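PDB 6O2D: inner kinetochore subunit cnp3, which helps build the inner kinetochore, the centromere-bound platform on which the outer kinetochore assembles to attach chromosomes to spindle microtubules, and is represented by its cupin domain. Local coordinates for residues G96-T101 / Y123-I128. Numbering follows the deposited sequence.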
# COMPACT_ATOMS: atom_id res chain seq x y z
N GLY B 96 8.98 0.66 -15.65
CA GLY B 96 8.27 0.96 -16.88
C GLY B 96 7.85 2.42 -16.96
O GLY B 96 8.25 3.26 -16.15
N LYS B 97 7.01 2.69 -17.95
CA LYS B 97 6.47 4.03 -18.16
C LYS B 97 4.97 3.93 -18.40
O LYS B 97 4.52 3.13 -19.23
CB LYS B 97 7.13 4.72 -19.37
CG LYS B 97 8.54 4.22 -19.70
CD LYS B 97 9.16 5.02 -20.85
CE LYS B 97 10.17 4.19 -21.64
NZ LYS B 97 9.57 3.41 -22.75
N ILE B 98 4.20 4.75 -17.68
CA ILE B 98 2.74 4.77 -17.80
C ILE B 98 2.26 6.21 -17.86
O ILE B 98 2.87 7.11 -17.27
CB ILE B 98 2.02 4.06 -16.64
CG1 ILE B 98 2.27 4.77 -15.31
CG2 ILE B 98 2.41 2.61 -16.55
CD1 ILE B 98 1.52 4.15 -14.14
N GLU B 99 1.14 6.41 -18.55
CA GLU B 99 0.38 7.65 -18.53
C GLU B 99 -0.98 7.34 -17.93
O GLU B 99 -1.70 6.45 -18.40
CB GLU B 99 0.22 8.24 -19.93
CG GLU B 99 -0.56 9.54 -19.99
CD GLU B 99 -1.58 9.55 -21.12
OE1 GLU B 99 -2.11 10.63 -21.45
OE2 GLU B 99 -1.87 8.47 -21.67
N VAL B 100 -1.33 8.07 -16.88
CA VAL B 100 -2.52 7.77 -16.10
C VAL B 100 -3.43 8.99 -16.01
O VAL B 100 -2.95 10.13 -15.87
CB VAL B 100 -2.13 7.21 -14.72
CG1 VAL B 100 -1.05 8.06 -14.11
CG2 VAL B 100 -3.34 7.14 -13.80
N THR B 101 -4.74 8.75 -16.15
CA THR B 101 -5.83 9.70 -15.91
C THR B 101 -6.56 9.42 -14.62
O THR B 101 -7.07 8.31 -14.39
CB THR B 101 -6.85 9.76 -17.06
OG1 THR B 101 -6.24 9.58 -18.35
CG2 THR B 101 -7.98 10.86 -16.85
N TYR B 123 -10.38 6.28 -12.97
CA TYR B 123 -8.97 6.19 -13.33
C TYR B 123 -8.79 5.28 -14.53
O TYR B 123 -9.59 4.38 -14.78
CB TYR B 123 -8.11 5.69 -12.16
CG TYR B 123 -8.09 4.19 -11.98
CD1 TYR B 123 -9.15 3.53 -11.37
CD2 TYR B 123 -7.01 3.43 -12.40
CE1 TYR B 123 -9.14 2.17 -11.19
CE2 TYR B 123 -6.98 2.06 -12.22
CZ TYR B 123 -8.05 1.43 -11.62
OH TYR B 123 -8.04 0.07 -11.45
N SER B 124 -7.71 5.54 -15.27
CA SER B 124 -7.27 4.70 -16.38
C SER B 124 -5.75 4.75 -16.44
O SER B 124 -5.13 5.70 -15.96
CB SER B 124 -7.89 5.16 -17.71
OG SER B 124 -7.26 6.34 -18.18
N ILE B 125 -5.15 3.70 -17.00
CA ILE B 125 -3.69 3.61 -17.10
C ILE B 125 -3.32 3.03 -18.46
O ILE B 125 -3.95 2.08 -18.94
CB ILE B 125 -3.04 2.75 -15.99
CG1 ILE B 125 -3.81 2.85 -14.67
CG2 ILE B 125 -1.60 3.22 -15.77
CD1 ILE B 125 -3.27 1.94 -13.60
N LYS B 126 -2.27 3.58 -19.07
CA LYS B 126 -1.77 3.11 -20.36
C LYS B 126 -0.25 2.95 -20.29
O LYS B 126 0.43 3.78 -19.69
CB LYS B 126 -2.13 4.10 -21.48
CG LYS B 126 -3.07 3.54 -22.53
CD LYS B 126 -4.06 4.60 -22.97
CE LYS B 126 -4.99 4.08 -24.06
NZ LYS B 126 -6.19 4.93 -24.25
N ASN B 127 0.26 1.85 -20.85
CA ASN B 127 1.70 1.66 -20.97
C ASN B 127 2.23 2.43 -22.17
O ASN B 127 1.91 2.10 -23.32
CB ASN B 127 2.03 0.17 -21.08
CG ASN B 127 3.50 -0.14 -20.82
OD1 ASN B 127 4.37 0.72 -20.99
ND2 ASN B 127 3.78 -1.36 -20.38
N ILE B 128 3.08 3.42 -21.91
CA ILE B 128 3.64 4.28 -22.95
C ILE B 128 5.11 3.95 -23.20
O ILE B 128 5.81 4.69 -23.89
CB ILE B 128 3.46 5.77 -22.62
CG1 ILE B 128 4.31 6.15 -21.40
CG2 ILE B 128 1.98 6.07 -22.37
CD1 ILE B 128 4.33 7.62 -21.08
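Ile98 lays CD1 against CG2 of Ile125, 3.6 Å away, and the side chains pack at a slant on the buried face, where Val100 joins them with CB 4.2 Å from Ile125 CG2. With chi1 at -32°, that methyl lies only roughly anti to the Ile125 backbone N, facing both neighbours; beta-branched residues suit extended backbone. On the other face, more open to solvent, hydroxyl residues sit side by side, Thr101 OG1 giving a weak hydrogen bond to Ser124 OG (3.4 Å). Ile128 rests CG2 on Glu99 CB (3.7 Å), while the charged ends of Glu99 and Lys126 stay apart. Paired backbone bonds hold the strands: Glu99 N donates to Lys126 O (3.0 Å) and Lys126 N returns to Glu99 O; Thr101 and Ser124 exchange a second pair. Ile128 N, just after its strand, donates to Lys97 O. Asn127 closes its strand, OD1 accepting from Gly129 N in an Asx turn and ND2 bonding weakly to Met73, Pro74 and Glu131 carbonyls. Farther out, Ile93 and Val133 of the facing sheet pack on Ile98, and Phe115 on Val100. The antiparallel strands, at 164°, form the centre of a four-stranded sheet between 78-83 and 105-109, one wall of the cupin beta-barrel.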